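Local coordinates for protein putative enoyl-CoA hydratase/isomerase (Mycobacterium abscessus, PDB 4MI2) that probably isomerises ring-1,2-epoxyphenylacetyl-CoA in phenylacetate degradation, as a member of the crotonase-like enoyl-CoA hydratase/isomerase family, at residues 32-45 with 88-100. Numbering follows the deposited sequence. Where two conformers were deposited one is given.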
loop_
_atom_site.group_PDB
_atom_site.type_symbol
_atom_site.label_atom_id
_atom_site.label_comp_id
_atom_site.label_asym_id
_atom_site.label_seq_id
_atom_site.Cartn_x
_atom_site.Cartn_y
_atom_site.Cartn_z
ATOM N N LEU B 32 -22.181 -6.990 19.504
ATOM C CA LEU B 32 -21.410 -6.565 20.670
ATOM C C LEU B 32 -22.215 -5.630 21.567
ATOM O O LEU B 32 -22.385 -4.455 21.254
ATOM C CB LEU B 32 -20.116 -5.882 20.219
ATOM C CG LEU B 32 -19.240 -6.724 19.285
ATOM C CD1 LEU B 32 -18.085 -5.898 18.776
ATOM C CD2 LEU B 32 -18.744 -7.986 19.977
ATOM N N ASP B 33 -22.726 -6.167 22.673
ATOM C CA ASP B 33 -23.359 -5.346 23.715
ATOM C C ASP B 33 -22.335 -5.076 24.834
ATOM O O ASP B 33 -21.189 -5.516 24.735
ATOM C CB ASP B 33 -24.640 -6.014 24.231
ATOM C CG ASP B 33 -24.392 -7.350 24.944
ATOM O OD1 ASP B 33 -23.242 -7.836 24.995
ATOM O OD2 ASP B 33 -25.374 -7.906 25.472
ATOM N N ARG B 34 -22.726 -4.350 25.875
ATOM C CA ARG B 34 -21.764 -3.914 26.897
ATOM C C ARG B 34 -21.025 -5.085 27.558
ATOM O O ARG B 34 -19.811 -5.027 27.741
ATOM C CB ARG B 34 -22.453 -3.046 27.966
ATOM C CG ARG B 34 -22.676 -1.613 27.515
ATOM C CD ARG B 34 -23.208 -0.746 28.643
ATOM N NE ARG B 34 -24.564 -1.163 28.985
ATOM C CZ ARG B 34 -25.670 -0.753 28.362
ATOM N NH1 ARG B 34 -26.854 -1.213 28.754
ATOM N NH2 ARG B 34 -25.607 0.111 27.354
ATOM N N THR B 35 -21.762 -6.134 27.907
ATOM C CA THR B 35 -21.197 -7.341 28.515
ATOM C C THR B 35 -20.161 -7.981 27.606
ATOM O O THR B 35 -19.074 -8.335 28.042
ATOM C CB THR B 35 -22.296 -8.386 28.791
ATOM O OG1 THR B 35 -23.268 -7.818 29.665
ATOM C CG2 THR B 35 -21.722 -9.642 29.427
ATOM N N MET B 36 -20.522 -8.124 26.342
ATOM C CA MET B 36 -19.641 -8.687 25.340
ATOM C C MET B 36 -18.351 -7.869 25.165
ATOM O O MET B 36 -17.263 -8.427 25.048
ATOM C CB MET B 36 -20.387 -8.731 24.025
ATOM C CG MET B 36 -19.748 -9.613 22.991
ATOM S SD MET B 36 -20.540 -11.223 22.941
ATOM C CE MET B 36 -19.819 -11.812 21.414
ATOM N N LYS B 37 -18.491 -6.546 25.133
ATOM C CA LYS B 37 -17.357 -5.631 24.944
ATOM C C LYS B 37 -16.403 -5.630 26.136
ATOM O O LYS B 37 -15.183 -5.658 25.967
ATOM C CB LYS B 37 -17.862 -4.213 24.670
ATOM C CG LYS B 37 -18.472 -4.075 23.277
ATOM C CD LYS B 37 -19.001 -2.684 22.977
ATOM C CE LYS B 37 -20.391 -2.457 23.535
ATOM N NZ LYS B 37 -21.077 -1.348 22.811
ATOM N N THR B 38 -16.975 -5.597 27.334
ATOM C CA THR B 38 -16.199 -5.650 28.570
ATOM C C THR B 38 -15.432 -6.972 28.698
ATOM O O THR B 38 -14.265 -6.976 29.077
ATOM C CB THR B 38 -17.120 -5.433 29.792
ATOM O OG1 THR B 38 -17.625 -4.090 29.760
ATOM C CG2 THR B 38 -16.374 -5.644 31.094
ATOM N N GLU B 39 -16.087 -8.087 28.375
ATOM C CA GLU B 39 -15.457 -9.397 28.502
ATOM C C GLU B 39 -14.404 -9.608 27.405
ATOM O O GLU B 39 -13.372 -10.242 27.637
ATOM C CB GLU B 39 -16.508 -10.515 28.496
ATOM C CG GLU B 39 -17.387 -10.560 29.748
ATOM C CD GLU B 39 -18.348 -11.747 29.777
ATOM O OE1 GLU B 39 -18.328 -12.589 28.851
ATOM O OE2 GLU B 39 -19.141 -11.854 30.739
ATOM N N LEU B 40 -14.655 -9.059 26.219
ATOM C CA LEU B 40 -13.679 -9.126 25.129
ATOM C C LEU B 40 -12.390 -8.385 25.505
ATOM O O LEU B 40 -11.294 -8.912 25.288
ATOM C CB LEU B 40 -14.266 -8.569 23.826
ATOM C CG LEU B 40 -13.355 -8.601 22.593
ATOM C CD1 LEU B 40 -12.820 -10.005 22.349
ATOM C CD2 LEU B 40 -14.097 -8.088 21.363
ATOM N N LEU B 41 -12.533 -7.185 26.077
ATOM C CA LEU B 41 -11.392 -6.410 26.572
ATOM C C LEU B 41 -10.562 -7.186 27.602
ATOM O O LEU B 41 -9.337 -7.249 27.487
ATOM C CB LEU B 41 -11.844 -5.078 27.170
ATOM C CG LEU B 41 -10.759 -4.196 27.814
ATOM C CD1 LEU B 41 -9.718 -3.801 26.775
ATOM C CD2 LEU B 41 -11.365 -2.951 28.461
ATOM N N GLN B 42 -11.229 -7.763 28.600
ATOM C CA GLN B 42 -10.554 -8.557 29.628
ATOM C C GLN B 42 -9.820 -9.777 29.045
ATOM O O GLN B 42 -8.713 -10.104 29.474
ATOM C CB GLN B 42 -11.563 -9.010 30.692
ATOM N N ALA B 43 -10.431 -10.442 28.067
ATOM C CA ALA B 43 -9.789 -11.582 27.409
ATOM C C ALA B 43 -8.530 -11.150 26.638
ATOM O O ALA B 43 -7.482 -11.805 26.745
ATOM C CB ALA B 43 -10.761 -12.303 26.487
ATOM N N LEU B 44 -8.623 -10.059 25.880
ATOM C CA LEU B 44 -7.460 -9.534 25.147
ATOM C C LEU B 44 -6.344 -9.046 26.088
ATOM O O LEU B 44 -5.157 -9.290 25.841
ATOM C CB LEU B 44 -7.873 -8.402 24.194
ATOM C CG LEU B 44 -8.779 -8.806 23.028
ATOM C CD1 LEU B 44 -9.482 -7.591 22.439
ATOM C CD2 LEU B 44 -8.002 -9.553 21.948
ATOM N N LEU B 45 -6.714 -8.362 27.162
ATOM C CA LEU B 45 -5.715 -7.952 28.155
ATOM C C LEU B 45 -5.041 -9.171 28.817
ATOM O O LEU B 45 -3.826 -9.189 28.998
ATOM C CB LEU B 45 -6.326 -7.017 29.203
ATOM C CG LEU B 45 -6.726 -5.629 28.688
ATOM C CD1 LEU B 45 -7.434 -4.831 29.776
ATOM C CD2 LEU B 45 -5.521 -4.862 28.168
ATOM N N THR B 88 -19.679 4.756 23.556
ATOM C CA THR B 88 -19.142 3.408 23.563
ATOM C C THR B 88 -17.865 3.233 22.715
ATOM O O THR B 88 -17.029 2.385 23.036
ATOM C CB THR B 88 -20.221 2.391 23.137
ATOM O OG1 THR B 88 -19.765 1.073 23.438
ATOM C CG2 THR B 88 -20.558 2.513 21.651
ATOM N N VAL B 89 -17.707 4.034 21.661
ATOM C CA VAL B 89 -16.492 3.975 20.837
ATOM C C VAL B 89 -15.265 4.267 21.701
ATOM O O VAL B 89 -14.258 3.557 21.647
ATOM C CB VAL B 89 -16.536 4.954 19.630
ATOM C CG1 VAL B 89 -15.256 4.850 18.811
ATOM C CG2 VAL B 89 -17.738 4.660 18.737
ATOM N N ARG B 90 -15.379 5.300 22.521
ATOM C CA ARG B 90 -14.288 5.741 23.371
ATOM C C ARG B 90 -14.147 4.845 24.617
ATOM O O ARG B 90 -13.041 4.501 25.030
ATOM C CB ARG B 90 -14.533 7.201 23.773
ATOM C CG ARG B 90 -13.306 8.082 23.722
ATOM C CD ARG B 90 -13.652 9.499 24.128
ATOM N NE ARG B 90 -14.165 10.314 23.027
ATOM C CZ ARG B 90 -13.407 10.913 22.110
ATOM N NH1 ARG B 90 -13.975 11.657 21.168
ATOM N NH2 ARG B 90 -12.084 10.775 22.120
ATOM N N GLU B 91 -15.278 4.459 25.192
ATOM C CA GLU B 91 -15.312 3.662 26.423
ATOM C C GLU B 91 -15.018 2.169 26.200
ATOM O O GLU B 91 -14.414 1.537 27.047
ATOM C CB GLU B 91 -16.692 3.836 27.091
ATOM C CG GLU B 91 -16.914 3.040 28.374
ATOM C CD GLU B 91 -18.311 3.229 28.980
ATOM O OE1 GLU B 91 -19.111 4.059 28.478
ATOM O OE2 GLU B 91 -18.603 2.540 29.989
ATOM N N HIS B 92 -15.450 1.602 25.075
ATOM C CA HIS B 92 -15.364 0.147 24.861
ATOM C C HIS B 92 -14.521 -0.284 23.668
ATOM O O HIS B 92 -13.629 -1.116 23.805
ATOM C CB HIS B 92 -16.761 -0.443 24.690
ATOM C CG HIS B 92 -17.619 -0.289 25.898
ATOM N ND1 HIS B 92 -18.747 0.502 25.915
ATOM C CD2 HIS B 92 -17.493 -0.799 27.145
ATOM C CE1 HIS B 92 -19.296 0.448 27.117
ATOM N NE2 HIS B 92 -18.551 -0.331 27.883
ATOM N N TYR B 93 -14.819 0.267 22.496
ATOM C CA TYR B 93 -14.163 -0.172 21.267
ATOM C C TYR B 93 -12.693 0.222 21.221
ATOM O O TYR B 93 -11.838 -0.601 20.902
ATOM C CB TYR B 93 -14.913 0.355 20.042
ATOM C CG TYR B 93 -16.232 -0.348 19.830
ATOM C CD1 TYR B 93 -17.444 0.276 20.127
ATOM C CD2 TYR B 93 -16.264 -1.650 19.355
ATOM C CE1 TYR B 93 -18.649 -0.377 19.937
ATOM C CE2 TYR B 93 -17.463 -2.309 19.156
ATOM C CZ TYR B 93 -18.648 -1.668 19.448
ATOM O OH TYR B 93 -19.831 -2.333 19.262
ATOM N N ASN B 94 -12.396 1.467 21.565
ATOM C CA ASN B 94 -11.019 1.930 21.562
ATOM C C ASN B 94 -10.100 1.079 22.463
ATOM O O ASN B 94 -9.077 0.597 21.987
ATOM C CB ASN B 94 -10.940 3.447 21.822
ATOM C CG ASN B 94 -11.405 4.272 20.615
ATOM O OD1 ASN B 94 -11.777 3.720 19.581
ATOM N ND2 ASN B 94 -11.356 5.602 20.733
ATOM N N PRO B 95 -10.470 0.841 23.736
ATOM C CA PRO B 95 -9.615 -0.053 24.544
ATOM C C PRO B 95 -9.438 -1.470 23.957
ATOM O O PRO B 95 -8.348 -2.043 24.047
ATOM C CB PRO B 95 -10.337 -0.121 25.900
ATOM C CG PRO B 95 -11.166 1.118 25.962
ATOM C CD PRO B 95 -11.525 1.483 24.540
ATOM N N VAL B 96 -10.499 -2.014 23.367
ATOM C CA VAL B 96 -10.436 -3.328 22.712
ATOM C C VAL B 96 -9.381 -3.358 21.596
ATOM O O VAL B 96 -8.553 -4.275 21.539
ATOM C CB VAL B 96 -11.827 -3.752 22.169
ATOM C CG1 VAL B 96 -11.726 -4.859 21.126
ATOM C CG2 VAL B 96 -12.708 -4.210 23.316
ATOM N N LEU B 97 -9.411 -2.357 20.722
ATOM C CA LEU B 97 -8.479 -2.305 19.602
ATOM C C LEU B 97 -7.039 -2.100 20.064
ATOM O O LEU B 97 -6.125 -2.723 19.523
ATOM C CB LEU B 97 -8.885 -1.238 18.589
ATOM C CG LEU B 97 -9.866 -1.663 17.480
ATOM C CD1 LEU B 97 -9.251 -2.762 16.621
ATOM C CD2 LEU B 97 -11.216 -2.101 18.036
ATOM N N GLU B 98 -6.843 -1.265 21.083
ATOM C CA GLU B 98 -5.518 -1.074 21.662
ATOM C C GLU B 98 -5.027 -2.355 22.323
ATOM O O GLU B 98 -3.861 -2.712 22.181
ATOM C CB GLU B 98 -5.499 0.098 22.661
ATOM C CG GLU B 98 -5.986 1.392 22.037
ATOM C CD GLU B 98 -5.366 2.643 22.615
ATOM O OE1 GLU B 98 -6.051 3.329 23.406
ATOM O OE2 GLU B 98 -4.206 2.972 22.254
ATOM N N ALA B 99 -5.922 -3.051 23.027
ATOM C CA ALA B 99 -5.562 -4.291 23.705
ATOM C C ALA B 99 -5.176 -5.364 22.690
ATOM O O ALA B 99 -4.222 -6.108 22.897
ATOM C CB ALA B 99 -6.703 -4.768 24.588
ATOM N N LEU B 100 -5.920 -5.439 21.591
ATOM C CA LEU B 100 -5.576 -6.338 20.498
ATOM C C LEU B 100 -4.206 -5.950 19.925
ATOM O O LEU B 100 -3.313 -6.787 19.795
ATOM C CB LEU B 100 -6.671 -6.308 19.430
ATOM C CG LEU B 100 -6.518 -7.149 18.160
ATOM C CD1 LEU B 100 -6.168 -8.603 18.443
ATOM C CD2 LEU B 100 -7.797 -7.070 17.334
HETATM O O HOH W 1 -14.474 -2.950 26.215
HETATM O O HOH W 2 -3.515 -7.120 25.308
#
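Helices 34-45 and 88-100 run side by side in the crotonase fold, Lys37 beside His92 and Leu41 beside Val96; their axes approach to 8.8 Å at a crossing angle of 20°. Leu40 and Leu44 also pack on Ile21 of strand 18-23, and Leu40 and Leu100 both reach Leu122 of helix 118-124. The second helix carries a wider pi-type turn at 89-93 and a kink at Pro95, whose nitrogen makes no bond to the preceding turn. Val96 is a knob in the hole formed by Lys37, Leu40, Leu41 and Leu44: its CG1 lies 3.8 Å from Leu44 CD1, while CG2 turns to Leu41 CB. Further along, Ala99 CB meets Leu44 CB at 3.8 Å and is also touched by Leu45 CD2; a water joins Leu44 O to Ala99 O. Nearer the start, Lys37 CD lies over one face of the Tyr93 ring, 4.0 Å from its centroid and 26° off the normal, a CH-pi contact. Leu32 CD1 touches the same ring at its edge. Gln69 accepts from Lys37 NZ and also bonds Tyr93 OH. A bend at chi3 (-83°) turns Lys37 CE and NZ toward Thr88; NZ donates to Thr88 OG1 at 2.8 Å, and that hydroxyl is hydrogen-bonded in turn to His92 ND1 at 2.7 Å.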